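SusD superfamily protein (Bacteroides thetaiotaomicron VPI-5482, PDB 3HDX) probably binds polysaccharide at the outer membrane, as expected of a SusD-family protein linked to carbohydrate metabolism. Local coordinates at residues A121-V126 with A204-W209; S198-L203 with S220-D225; D298-I303 with L310-I315; I318-Y323 with N327-T332. All coordinates share one frame; numbering follows the deposited sequence.

How the contacts relate
Contacts 1 and 2 lie in the helical part of the fold and share helix 196-209, which meets helix 104-129 in contact 1 and helix 213-226 in contact 2; their centres are 13 Å apart. Contacts 3 and 4 lie farther from the centre of the chain, with centres about 30 to 37 Å from those of the first two, and adjoin each other where Phe312 packs on Ser322. Contact 1 is wholly buried, whereas contact 2 opens partly to solvent at its aromatic pair. Direct packing is apolar in contacts 1 to 3, with a bridging water added in contact 1. The loop-to-loop contact 4 differs in being closed by a backbone hydrogen bond and a stacked amide.

Contact 1: A121-V126 with A204-W209; sequences AYFYMV and AHICAW. With EDO (1,2-ethanediol), chain D.
His205 meets the far end of the Phe123 ring, its CB lying 3.8 Å from Phe123 CZ. The imidazole then leads away, hydrogen-bonding Asp365 through NE2 and stacking on Trp429. One residue on, the Ile206 and Phe123 side chains run alongside each other, pointing opposite ways, and Ile206 CG1 comes within 3.4 Å of Phe123 CD1. The ring reaches this far because CG stands anti to the backbone N of Phe123 (chi1 166°), spanning two helix segments whose axes approach to 10.9 Å and are inclined at 31°. Trp209 closes the row: its CB sits at the edge of the phenyl ring, 4.1 Å from Phe123 CE1. In the indole plane, Trp209 NE1 donates to a water at 2.8 Å, and that water donates to Val126 O at 2.9 Å, giving the two helices a polar bridge. An ethanediol, probably from the crystallisation liquor, places O1 3.4 Å above the Trp209 ring and hydrogen-bonds both Trp209 O and Lys439. Helix 152-169 touches both partners, through Val155 on Val126 and Leu163 on Ile206, while helix 76-91 packs on Tyr122 and Met125 and helix 213-226 on Ala204, Cys207 and Ala208.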
loop_
_atom_site.group_PDB
_atom_site.type_symbol
_atom_site.label_atom_id
_atom_site.label_comp_id
_atom_site.label_asym_id
_atom_site.label_seq_id
_atom_site.Cartn_x
_atom_site.Cartn_y
_atom_site.Cartn_z
ATOM N N ALA A 121 -1.943 9.945 2.605
ATOM C CA ALA A 121 -1.994 9.733 4.050
ATOM C C ALA A 121 -3.434 9.690 4.537
ATOM O O ALA A 121 -3.802 8.798 5.324
ATOM C CB ALA A 121 -1.165 10.833 4.801
ATOM N N TYR A 122 -4.276 10.608 4.012
ATOM C CA TYR A 122 -5.683 10.606 4.381
ATOM C C TYR A 122 -6.388 9.311 3.985
ATOM O O TYR A 122 -7.105 8.743 4.788
ATOM C CB TYR A 122 -6.423 11.844 3.888
ATOM C CG TYR A 122 -6.361 13.010 4.870
ATOM C CD1 TYR A 122 -6.872 12.868 6.165
ATOM C CD2 TYR A 122 -5.759 14.233 4.529
ATOM C CE1 TYR A 122 -6.818 13.912 7.099
ATOM C CE2 TYR A 122 -5.758 15.301 5.435
ATOM C CZ TYR A 122 -6.234 15.128 6.734
ATOM O OH TYR A 122 -6.155 16.182 7.618
ATOM N N PHE A 123 -6.218 8.882 2.737
ATOM C CA PHE A 123 -6.815 7.625 2.295
ATOM C C PHE A 123 -6.371 6.456 3.173
ATOM O O PHE A 123 -7.171 5.669 3.647
ATOM C CB PHE A 123 -6.435 7.349 0.838
ATOM C CG PHE A 123 -6.717 5.926 0.397
ATOM C CD1 PHE A 123 -8.007 5.438 0.439
ATOM C CD2 PHE A 123 -5.695 5.111 -0.062
ATOM C CE1 PHE A 123 -8.269 4.135 0.031
ATOM C CE2 PHE A 123 -5.980 3.795 -0.476
ATOM C CZ PHE A 123 -7.272 3.366 -0.463
ATOM N N TYR A 124 -5.060 6.381 3.376
ATOM C CA TYR A 124 -4.457 5.262 4.107
ATOM C C TYR A 124 -5.003 5.170 5.530
ATOM O O TYR A 124 -5.356 4.107 6.019
ATOM C CB TYR A 124 -2.914 5.391 4.063
ATOM C CG TYR A 124 -2.188 4.101 4.364
ATOM C CD1 TYR A 124 -1.948 3.718 5.686
ATOM C CD2 TYR A 124 -1.739 3.253 3.339
ATOM C CE1 TYR A 124 -1.262 2.582 6.000
ATOM C CE2 TYR A 124 -1.050 2.091 3.617
ATOM C CZ TYR A 124 -0.825 1.756 4.968
ATOM O OH TYR A 124 -0.146 0.619 5.270
HETATM N N MSE A 125 -5.118 6.328 6.169
HETATM C CA MSE A 125 -5.571 6.372 7.550
HETATM C C MSE A 125 -7.100 6.123 7.625
HETATM O O MSE A 125 -7.583 5.529 8.597
HETATM C CB MSE A 125 -5.093 7.639 8.275
HETATM C CG MSE A 125 -5.857 8.869 7.926
HETATM SE SE MSE A 125 -5.128 10.481 8.678
HETATM C CE MSE A 125 -5.131 9.920 10.562
ATOM N N VAL A 126 -7.859 6.563 6.618
ATOM C CA VAL A 126 -9.312 6.281 6.560
ATOM C C VAL A 126 -9.588 4.785 6.463
ATOM O O VAL A 126 -10.519 4.270 7.118
ATOM C CB VAL A 126 -10.032 7.103 5.450
ATOM C CG1 VAL A 126 -11.413 6.483 5.070
ATOM C CG2 VAL A 126 -10.094 8.588 5.880
ATOM N N ALA A 204 -7.837 5.416 -7.934
ATOM C CA ALA A 204 -8.470 4.137 -8.258
ATOM C C ALA A 204 -8.866 3.366 -6.990
ATOM O O ALA A 204 -9.962 2.840 -6.892
ATOM C CB ALA A 204 -7.546 3.261 -9.155
ATOM N N HIS A 205 -7.930 3.303 -6.054
ATOM C CA HIS A 205 -8.175 2.608 -4.793
ATOM C C HIS A 205 -9.174 3.300 -3.871
ATOM O O HIS A 205 -9.912 2.614 -3.155
ATOM C CB HIS A 205 -6.864 2.217 -4.113
ATOM C CG HIS A 205 -6.290 0.951 -4.655
ATOM N ND1 HIS A 205 -6.923 -0.261 -4.462
ATOM C CD2 HIS A 205 -5.148 0.690 -5.343
ATOM C CE1 HIS A 205 -6.200 -1.212 -5.032
ATOM N NE2 HIS A 205 -5.129 -0.663 -5.588
ATOM N N ILE A 206 -9.150 4.637 -3.789
ATOM C CA ILE A 206 -10.159 5.346 -3.002
ATOM C C ILE A 206 -11.532 4.979 -3.573
ATOM O O ILE A 206 -12.450 4.603 -2.833
ATOM C CB ILE A 206 -10.012 6.880 -3.076
ATOM C CG1 ILE A 206 -8.753 7.340 -2.325
ATOM C CG2 ILE A 206 -11.270 7.569 -2.500
ATOM C CD1 ILE A 206 -8.273 8.798 -2.650
ATOM N N CYS A 207 -11.650 5.065 -4.897
ATOM C CA CYS A 207 -12.937 4.763 -5.537
ATOM C C CYS A 207 -13.388 3.335 -5.273
ATOM O O CYS A 207 -14.548 3.099 -4.945
ATOM C CB CYS A 207 -12.905 5.098 -7.036
ATOM S SG CYS A 207 -12.694 6.868 -7.366
ATOM N N ALA A 208 -12.492 2.368 -5.417
ATOM C CA ALA A 208 -12.866 0.989 -5.141
ATOM C C ALA A 208 -13.301 0.790 -3.670
ATOM O O ALA A 208 -14.266 0.083 -3.402
ATOM C CB ALA A 208 -11.692 0.016 -5.467
ATOM N N TRP A 209 -12.570 1.422 -2.750
ATOM C CA TRP A 209 -12.874 1.358 -1.292
ATOM C C TRP A 209 -14.260 1.907 -0.966
ATOM O O TRP A 209 -14.909 1.441 -0.034
ATOM C CB TRP A 209 -11.794 2.061 -0.484
ATOM C CG TRP A 209 -11.864 1.906 1.008
ATOM C CD1 TRP A 209 -12.102 2.881 1.923
ATOM C CD2 TRP A 209 -11.593 0.719 1.740
ATOM N NE1 TRP A 209 -12.040 2.356 3.205
ATOM C CE2 TRP A 209 -11.724 1.024 3.102
ATOM C CE3 TRP A 209 -11.319 -0.603 1.370
ATOM C CZ2 TRP A 209 -11.508 0.081 4.092
ATOM C CZ3 TRP A 209 -11.098 -1.553 2.381
ATOM C CH2 TRP A 209 -11.236 -1.206 3.715
HETATM C C1 EDO D . -15.082 0.425 3.962
HETATM O O1 EDO D . -14.916 -0.223 2.687
HETATM C C2 EDO D . -16.394 -0.053 4.552
HETATM O O2 EDO D . -17.470 0.249 3.642
HETATM O O HOH W 1 -12.876 3.589 5.593
#

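Contact 2: S198-L203 with S220-D225; sequences SAYSVL and SAFIID
An antiparallel helical hairpin, helices 196-209 and 213-226 joined by a short turn, is held here by Tyr200 and Ser201 packing against Phe222 and Ile223; such helix pairs fit the TPR-related character of the SusD family. The axes of the two segments approach to 9.2 Å at 153°, and the closest backbone pair is Tyr200 with Ile223, CA to CA 6.8 Å. On the outer side of the interface, the Tyr200 and Phe222 rings lie obliquely over each other, centroids 4.5 Å apart and planes inclined by 33°. Each is displaced toward the rim of the other, and the nearest atoms are Tyr200 CE2 and Phe222 CE2 at 3.5 Å. Phe222 arrives there with CG pointing anti to its own backbone N (chi1 -170°). Deeper in, Ile223 uses its longer branch: CG1 lies 3.7 Å from Tyr200 CB, and terminal CD1 presses on the helix backbone itself, 3.5 Å from Ser201 N. Phe222 also stacks on His226 and touches Tyr172, while Ile258 packs on Ile223 and Ile167 of helix 152-169 on Tyr200. No hydrogen bond joins the two segments, so the hairpin is held at this level by shape and dispersion. Buried Ile223 makes the aliphatic part of the interface, and the tilted aromatic pair lies at its partly exposed side.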
loop_
_atom_site.group_PDB
_atom_site.type_symbol
_atom_site.label_atom_id
_atom_site.label_comp_id
_atom_site.label_asym_id
_atom_site.label_seq_id
_atom_site.Cartn_x
_atom_site.Cartn_y
_atom_site.Cartn_z
ATOM N N SER A 198 1.133 7.395 -9.939
ATOM C CA SER A 198 1.029 7.155 -8.482
ATOM C C SER A 198 -0.279 7.788 -7.973
ATOM O O SER A 198 -1.067 7.158 -7.261
ATOM C CB SER A 198 2.212 7.785 -7.738
ATOM O OG SER A 198 3.459 7.437 -8.313
ATOM N N ALA A 199 -0.532 9.038 -8.360
ATOM C CA ALA A 199 -1.774 9.744 -7.930
ATOM C C ALA A 199 -3.024 9.047 -8.445
ATOM O O ALA A 199 -3.993 8.852 -7.707
ATOM C CB ALA A 199 -1.744 11.222 -8.350
ATOM N N TYR A 200 -3.008 8.680 -9.732
ATOM C CA TYR A 200 -4.140 7.909 -10.288
ATOM C C TYR A 200 -4.391 6.597 -9.545
ATOM O O TYR A 200 -5.546 6.189 -9.410
ATOM C CB TYR A 200 -4.003 7.668 -11.795
ATOM C CG TYR A 200 -4.435 8.823 -12.676
ATOM C CD1 TYR A 200 -5.771 9.146 -12.802
ATOM C CD2 TYR A 200 -3.513 9.590 -13.366
ATOM C CE1 TYR A 200 -6.193 10.190 -13.619
ATOM C CE2 TYR A 200 -3.926 10.620 -14.228
ATOM C CZ TYR A 200 -5.249 10.930 -14.338
ATOM O OH TYR A 200 -5.683 11.946 -15.134
ATOM N N SER A 201 -3.330 5.959 -9.070
ATOM C CA SER A 201 -3.459 4.686 -8.351
ATOM C C SER A 201 -4.180 4.883 -7.027
ATOM O O SER A 201 -4.997 4.033 -6.643
ATOM C CB SER A 201 -2.104 3.966 -8.155
ATOM O OG SER A 201 -1.329 4.500 -7.099
ATOM N N VAL A 202 -3.900 6.002 -6.353
ATOM C CA VAL A 202 -4.586 6.318 -5.102
ATOM C C VAL A 202 -6.059 6.570 -5.428
ATOM O O VAL A 202 -6.932 6.114 -4.687
ATOM C CB VAL A 202 -3.893 7.466 -4.303
ATOM C CG1 VAL A 202 -4.629 7.697 -2.974
ATOM C CG2 VAL A 202 -2.424 7.148 -4.067
ATOM N N LEU A 203 -6.339 7.372 -6.470
ATOM C CA LEU A 203 -7.741 7.608 -6.903
ATOM C C LEU A 203 -8.471 6.304 -7.169
ATOM O O LEU A 203 -9.582 6.105 -6.688
ATOM C CB LEU A 203 -7.826 8.514 -8.147
ATOM C CG LEU A 203 -7.595 10.005 -7.910
ATOM C CD1 LEU A 203 -7.508 10.678 -9.270
ATOM C CD2 LEU A 203 -8.760 10.589 -7.128
ATOM N N SER A 220 -8.044 2.879 -13.245
ATOM C CA SER A 220 -7.172 1.708 -13.422
ATOM C C SER A 220 -6.796 1.575 -14.904
ATOM O O SER A 220 -5.638 1.298 -15.258
ATOM C CB SER A 220 -7.873 0.433 -12.926
ATOM O OG SER A 220 -8.157 0.483 -11.539
ATOM N N ALA A 221 -7.786 1.771 -15.781
ATOM C CA ALA A 221 -7.558 1.735 -17.242
ATOM C C ALA A 221 -6.523 2.779 -17.655
ATOM O O ALA A 221 -5.595 2.501 -18.396
ATOM C CB ALA A 221 -8.884 1.934 -18.009
ATOM N N PHE A 222 -6.634 3.968 -17.098
ATOM C CA PHE A 222 -5.727 5.054 -17.455
ATOM C C PHE A 222 -4.292 4.667 -17.086
ATOM O O PHE A 222 -3.349 4.868 -17.846
ATOM C CB PHE A 222 -6.127 6.370 -16.779
ATOM C CG PHE A 222 -5.375 7.544 -17.284
ATOM C CD1 PHE A 222 -5.859 8.252 -18.381
ATOM C CD2 PHE A 222 -4.169 7.917 -16.721
ATOM C CE1 PHE A 222 -5.130 9.342 -18.912
ATOM C CE2 PHE A 222 -3.399 8.969 -17.254
ATOM C CZ PHE A 222 -3.909 9.704 -18.347
ATOM N N ILE A 223 -4.133 4.101 -15.899
ATOM C CA ILE A 223 -2.827 3.647 -15.443
ATOM C C ILE A 223 -2.203 2.590 -16.358
ATOM O O ILE A 223 -1.051 2.703 -16.784
ATOM C CB ILE A 223 -2.891 3.122 -13.973
ATOM C CG1 ILE A 223 -3.281 4.242 -13.012
ATOM C CG2 ILE A 223 -1.548 2.524 -13.559
ATOM C CD1 ILE A 223 -3.868 3.705 -11.691
ATOM N N ILE A 224 -2.993 1.567 -16.667
ATOM C CA ILE A 224 -2.539 0.484 -17.529
ATOM C C ILE A 224 -2.148 1.005 -18.899
ATOM O O ILE A 224 -1.089 0.627 -19.450
ATOM C CB ILE A 224 -3.641 -0.601 -17.657
ATOM C CG1 ILE A 224 -3.806 -1.322 -16.304
ATOM C CG2 ILE A 224 -3.315 -1.613 -18.771
ATOM C CD1 ILE A 224 -5.122 -2.064 -16.103
ATOM N N ASP A 225 -2.978 1.908 -19.414
ATOM C CA ASP A 225 -2.756 2.454 -20.757
ATOM C C ASP A 225 -1.595 3.434 -20.832
ATOM O O ASP A 225 -1.137 3.696 -21.925
ATOM C CB ASP A 225 -4.036 3.053 -21.322
ATOM C CG ASP A 225 -5.129 2.012 -21.557
ATOM O OD1 ASP A 225 -4.789 0.807 -21.729
ATOM O OD2 ASP A 225 -6.320 2.419 -21.560
#

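Contact 3: D298-I303 with L310-I315; sequences DSLFSI and LRFGII
This is an aromatic contact between a short helix and the loop that follows it: Leu300 and Phe301 on helix 297-303 receive Phe312 from the irregular stretch leading toward the small hairpin of strands 325-326 and 334-335. Its centre lies about 23 Å from the centre of the chain, at the periphery of the mainly helical SusD-type fold. The backbones stay well apart, the nearest CA atoms being those of Leu300 and Phe312 at 7.9 Å, so side chains do all the bridging. Phe312 reaches the helix with CG anti to its backbone N (chi1 -175°). Its ring serves two partners in different ways. Leu300 comes over a face, its CB 4.2 Å from the Phe312 ring centroid in a CH-pi contact, while its CD1 branch rests 3.9 Å from Phe312 CE1. Phe301, by contrast, faces the ring's edge in an offset edge-to-face pair, with centroids 5.4 Å apart and planes at 60°. Leu300 and Phe312 are buried, whereas Phe301 lies at the exposed margin. The loop is tied into the fold on another side by Arg311, which forms salt bridges to Glu419 and Glu423 of helix 409-423 and to Asp309. Ser322, from the next part of the loop, also packs on Phe312. The two modes of packing converge on one atom: Phe312 CE2 lies 3.6 Å from Phe301 CE1 and 3.9 Å from Leu300 CB.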
loop_
_atom_site.group_PDB
_atom_site.type_symbol
_atom_site.label_atom_id
_atom_site.label_comp_id
_atom_site.label_asym_id
_atom_site.label_seq_id
_atom_site.Cartn_x
_atom_site.Cartn_y
_atom_site.Cartn_z
ATOM N N ASP A 298 -0.383 -26.119 5.502
ATOM C CA ASP A 298 -1.842 -26.246 5.318
ATOM C C ASP A 298 -2.397 -25.031 4.577
ATOM O O ASP A 298 -3.210 -25.166 3.653
ATOM C CB ASP A 298 -2.581 -26.468 6.645
ATOM C CG ASP A 298 -2.347 -27.856 7.241
ATOM O OD1 ASP A 298 -1.760 -28.762 6.585
ATOM O OD2 ASP A 298 -2.800 -28.048 8.390
ATOM N N SER A 299 -1.944 -23.835 4.960
ATOM C CA SER A 299 -2.382 -22.644 4.259
ATOM C C SER A 299 -1.886 -22.640 2.805
ATOM O O SER A 299 -2.648 -22.351 1.882
ATOM C CB SER A 299 -1.940 -21.376 4.963
ATOM O OG SER A 299 -2.640 -21.217 6.185
ATOM N N LEU A 300 -0.619 -22.967 2.598
ATOM C CA LEU A 300 -0.037 -22.957 1.260
ATOM C C LEU A 300 -0.789 -23.864 0.306
ATOM O O LEU A 300 -1.074 -23.473 -0.831
ATOM C CB LEU A 300 1.432 -23.364 1.317
ATOM C CG LEU A 300 2.376 -22.302 1.890
ATOM C CD1 LEU A 300 3.749 -22.960 2.190
ATOM C CD2 LEU A 300 2.521 -21.070 0.962
ATOM N N PHE A 301 -1.121 -25.060 0.791
ATOM C CA PHE A 301 -1.796 -26.034 -0.066
ATOM C C PHE A 301 -3.256 -25.720 -0.279
ATOM O O PHE A 301 -3.814 -26.205 -1.250
ATOM C CB PHE A 301 -1.506 -27.471 0.376
ATOM C CG PHE A 301 -0.055 -27.840 0.202
ATOM C CD1 PHE A 301 0.511 -27.872 -1.063
ATOM C CD2 PHE A 301 0.745 -28.190 1.272
ATOM C CE1 PHE A 301 1.851 -28.220 -1.246
ATOM C CE2 PHE A 301 2.104 -28.538 1.083
ATOM C CZ PHE A 301 2.644 -28.530 -0.173
ATOM N N SER A 302 -3.848 -24.892 0.586
ATOM C CA SER A 302 -5.241 -24.460 0.432
ATOM C C SER A 302 -5.324 -23.289 -0.561
ATOM O O SER A 302 -6.230 -23.216 -1.388
ATOM C CB SER A 302 -5.827 -24.016 1.792
ATOM O OG SER A 302 -5.925 -25.102 2.693
ATOM N N ILE A 303 -4.361 -22.374 -0.468
ATOM C CA ILE A 303 -4.337 -21.132 -1.264
ATOM C C ILE A 303 -3.834 -21.325 -2.675
ATOM O O ILE A 303 -4.416 -20.771 -3.611
ATOM C CB ILE A 303 -3.477 -20.055 -0.550
ATOM C CG1 ILE A 303 -4.156 -19.681 0.793
ATOM C CG2 ILE A 303 -3.340 -18.811 -1.447
ATOM C CD1 ILE A 303 -3.309 -18.852 1.733
ATOM N N LEU A 310 3.842 -20.432 -10.404
ATOM C CA LEU A 310 5.254 -20.051 -10.221
ATOM C C LEU A 310 5.571 -19.482 -8.848
ATOM O O LEU A 310 6.721 -19.512 -8.421
ATOM C CB LEU A 310 5.735 -19.060 -11.297
ATOM C CG LEU A 310 5.771 -19.600 -12.733
ATOM C CD1 LEU A 310 6.113 -18.522 -13.730
ATOM C CD2 LEU A 310 6.789 -20.760 -12.815
ATOM N N ARG A 311 4.582 -18.945 -8.149
ATOM C CA ARG A 311 4.821 -18.408 -6.807
ATOM C C ARG A 311 5.061 -19.518 -5.771
ATOM O O ARG A 311 5.801 -19.300 -4.813
ATOM C CB ARG A 311 3.617 -17.550 -6.386
ATOM C CG ARG A 311 3.421 -16.297 -7.298
ATOM C CD ARG A 311 2.058 -15.700 -7.284
ATOM N NE ARG A 311 1.045 -16.584 -7.898
ATOM C CZ ARG A 311 -0.089 -16.179 -8.495
ATOM N NH1 ARG A 311 -0.378 -14.890 -8.656
ATOM N NH2 ARG A 311 -0.947 -17.075 -8.951
ATOM N N PHE A 312 4.454 -20.688 -5.990
ATOM C CA PHE A 312 4.575 -21.822 -5.084
ATOM C C PHE A 312 4.525 -23.114 -5.879
ATOM O O PHE A 312 3.551 -23.830 -5.910
ATOM C CB PHE A 312 3.517 -21.792 -3.978
ATOM C CG PHE A 312 3.702 -22.861 -2.977
ATOM C CD1 PHE A 312 4.888 -22.924 -2.247
ATOM C CD2 PHE A 312 2.733 -23.847 -2.799
ATOM C CE1 PHE A 312 5.067 -23.946 -1.343
ATOM C CE2 PHE A 312 2.913 -24.875 -1.905
ATOM C CZ PHE A 312 4.090 -24.931 -1.177
ATOM N N GLY A 313 5.627 -23.381 -6.539
ATOM C CA GLY A 313 5.719 -24.522 -7.423
ATOM C C GLY A 313 7.164 -24.858 -7.676
ATOM O O GLY A 313 7.825 -25.436 -6.800
ATOM N N ILE A 314 7.675 -24.426 -8.824
ATOM C CA ILE A 314 9.054 -24.702 -9.201
ATOM C C ILE A 314 10.055 -24.180 -8.134
ATOM O O ILE A 314 9.855 -23.127 -7.500
ATOM C CB ILE A 314 9.365 -24.061 -10.594
ATOM C CG1 ILE A 314 10.636 -24.608 -11.235
ATOM C CG2 ILE A 314 9.413 -22.529 -10.513
ATOM C CD1 ILE A 314 10.476 -26.056 -11.708
ATOM N N ILE A 315 11.129 -24.935 -7.960
ATOM C CA ILE A 315 12.236 -24.598 -7.094
ATOM C C ILE A 315 12.852 -23.256 -7.509
ATOM O O ILE A 315 12.826 -22.889 -8.698
ATOM C CB ILE A 315 13.307 -25.741 -7.159
ATOM C CG1 ILE A 315 14.326 -25.636 -6.032
ATOM C CG2 ILE A 315 14.003 -25.797 -8.548
ATOM C CD1 ILE A 315 15.257 -26.904 -6.037
#

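Contact 4: I318-Y323 with N327-T332; sequences IKYSSY and NLNEET
Tyr320 and Leu328 join two beta turns beside the small hairpin of strands 325-326 and 334-335: a type II turn from Ile318 to Ser321 and a type I turn from Asn327 to Glu330. Backbone polarity provides the direct link, Leu328 N donating to Tyr320 O at 2.9 Å with an N-H...O angle of 164°. The donor lies in the carbonyl plane, on a lone pair. A water adds a second bridge, donating to Lys319 O at 2.9 Å and accepting from Asn327 N at 3.0 Å. Within the first turn, Ser321 OG donates to Ile318 O over 2.6 Å, a side-chain bond that spans the turn from its last residue to its first. In the second, Leu328 O accepts from Lys297 NZ. Apolar contact is slighter, Tyr320 CB lying 4.4 Å from Leu328 CB; Leu328 CD1 also lies by the Ser322 hydroxyl, which is hydrogen-bonded to Val325 O. Stacking gives the contact its particular shape. Opposite faces of the Tyr320 ring receive Lys319 CG and Asn329 CB, the latter 3.6 Å from the ring centroid. The Asn329 first torsion (chi1 58°) sets CG between the backbone N and the carbonyl carbon, and the amide lies nearly flat over the ring, their planes 15° apart. Asn329 OD1 thereby comes to rest 3.4 Å from Tyr320 CD2.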
loop_
_atom_site.group_PDB
_atom_site.type_symbol
_atom_site.label_atom_id
_atom_site.label_comp_id
_atom_site.label_asym_id
_atom_site.label_seq_id
_atom_site.Cartn_x
_atom_site.Cartn_y
_atom_site.Cartn_z
ATOM N N ILE A 318 17.673 -23.334 -4.598
ATOM C CA ILE A 318 18.027 -24.120 -3.431
ATOM C C ILE A 318 16.999 -25.177 -3.046
ATOM O O ILE A 318 15.789 -25.038 -3.274
ATOM C CB ILE A 318 18.473 -23.237 -2.273
ATOM C CG1 ILE A 318 17.326 -22.485 -1.651
ATOM C CG2 ILE A 318 19.579 -22.211 -2.747
ATOM C CD1 ILE A 318 17.723 -21.852 -0.326
ATOM N N LYS A 319 17.514 -26.260 -2.466
ATOM C CA LYS A 319 16.709 -27.384 -2.064
ATOM C C LYS A 319 15.646 -26.915 -1.035
ATOM O O LYS A 319 15.933 -26.063 -0.167
ATOM C CB LYS A 319 17.598 -28.524 -1.516
ATOM C CG LYS A 319 16.908 -29.856 -1.334
ATOM C CD LYS A 319 17.891 -30.906 -0.745
ATOM N N TYR A 320 14.434 -27.448 -1.203
ATOM C CA TYR A 320 13.267 -27.189 -0.362
ATOM C C TYR A 320 12.728 -25.767 -0.502
ATOM O O TYR A 320 12.014 -25.301 0.403
ATOM C CB TYR A 320 13.543 -27.487 1.132
ATOM C CG TYR A 320 14.208 -28.808 1.369
ATOM C CD1 TYR A 320 13.561 -29.984 1.033
ATOM C CD2 TYR A 320 15.480 -28.874 1.939
ATOM C CE1 TYR A 320 14.163 -31.227 1.239
ATOM C CE2 TYR A 320 16.107 -30.123 2.163
ATOM C CZ TYR A 320 15.429 -31.283 1.808
ATOM O OH TYR A 320 16.019 -32.528 2.008
ATOM N N SER A 321 13.014 -25.125 -1.642
ATOM C CA SER A 321 12.521 -23.784 -1.918
ATOM C C SER A 321 11.457 -23.782 -3.041
ATOM O O SER A 321 11.219 -24.749 -3.768
ATOM C CB SER A 321 13.655 -22.833 -2.346
ATOM O OG SER A 321 14.129 -23.130 -3.653
ATOM N N SER A 322 10.833 -22.620 -3.112
ATOM C CA SER A 322 9.910 -22.186 -4.131
ATOM C C SER A 322 10.150 -20.675 -4.184
ATOM O O SER A 322 10.894 -20.119 -3.340
ATOM C CB SER A 322 8.482 -22.479 -3.700
ATOM O OG SER A 322 8.188 -21.817 -2.469
ATOM N N TYR A 323 9.500 -19.978 -5.113
ATOM C CA TYR A 323 9.730 -18.523 -5.210
ATOM C C TYR A 323 9.207 -17.709 -4.016
ATOM O O TYR A 323 9.801 -16.691 -3.676
ATOM C CB TYR A 323 9.230 -17.947 -6.525
ATOM C CG TYR A 323 10.218 -18.158 -7.646
ATOM C CD1 TYR A 323 11.363 -17.369 -7.731
ATOM C CD2 TYR A 323 10.001 -19.094 -8.650
ATOM C CE1 TYR A 323 12.306 -17.533 -8.775
ATOM C CE2 TYR A 323 10.936 -19.264 -9.697
ATOM C CZ TYR A 323 12.066 -18.472 -9.755
ATOM O OH TYR A 323 12.978 -18.653 -10.788
ATOM N N ASN A 327 12.643 -23.556 3.100
ATOM C CA ASN A 327 12.598 -24.480 4.233
ATOM C C ASN A 327 11.331 -25.314 4.251
ATOM O O ASN A 327 10.742 -25.576 5.328
ATOM C CB ASN A 327 12.801 -23.772 5.580
ATOM C CG ASN A 327 14.079 -23.018 5.673
ATOM O OD1 ASN A 327 14.956 -23.114 4.818
ATOM N ND2 ASN A 327 14.225 -22.293 6.774
ATOM N N LEU A 328 10.920 -25.773 3.062
ATOM C CA LEU A 328 9.694 -26.602 2.958
ATOM C C LEU A 328 9.797 -27.983 3.643
ATOM O O LEU A 328 8.784 -28.632 3.878
ATOM C CB LEU A 328 9.237 -26.696 1.509
ATOM C CG LEU A 328 8.645 -25.367 0.966
ATOM C CD1 LEU A 328 8.658 -25.309 -0.594
ATOM C CD2 LEU A 328 7.247 -25.159 1.542
ATOM N N ASN A 329 11.023 -28.387 3.966
ATOM C CA ASN A 329 11.293 -29.598 4.762
ATOM C C ASN A 329 11.026 -29.398 6.263
ATOM O O ASN A 329 10.919 -30.405 6.990
ATOM C CB ASN A 329 12.756 -30.051 4.584
ATOM C CG ASN A 329 13.778 -28.967 4.973
ATOM O OD1 ASN A 329 13.638 -27.785 4.612
ATOM N ND2 ASN A 329 14.826 -29.370 5.702
ATOM N N GLU A 330 10.922 -28.144 6.737
ATOM C CA GLU A 330 10.725 -27.842 8.170
ATOM C C GLU A 330 9.242 -27.679 8.485
ATOM O O GLU A 330 8.416 -27.497 7.586
ATOM C CB GLU A 330 11.455 -26.561 8.569
ATOM C CG GLU A 330 12.971 -26.508 8.240
ATOM C CD GLU A 330 13.856 -27.361 9.125
ATOM O OE1 GLU A 330 13.352 -27.976 10.093
ATOM O OE2 GLU A 330 15.080 -27.403 8.849
ATOM N N GLU A 331 8.901 -27.721 9.775
ATOM C CA GLU A 331 7.492 -27.559 10.198
ATOM C C GLU A 331 7.000 -26.107 10.034
ATOM O O GLU A 331 5.797 -25.893 9.846
ATOM C CB GLU A 331 7.260 -28.077 11.630
ATOM C CG GLU A 331 7.463 -29.606 11.773
ATOM N N THR A 332 7.909 -25.125 10.117
ATOM C CA THR A 332 7.565 -23.707 9.935
ATOM C C THR A 332 8.388 -23.141 8.763
ATOM O O THR A 332 9.430 -22.480 8.966
ATOM C CB THR A 332 7.720 -22.871 11.209
ATOM O OG1 THR A 332 9.090 -22.641 11.495
ATOM C CG2 THR A 332 7.054 -23.622 12.390
HETATM O O HOH W 2 14.820 -23.715 1.087
#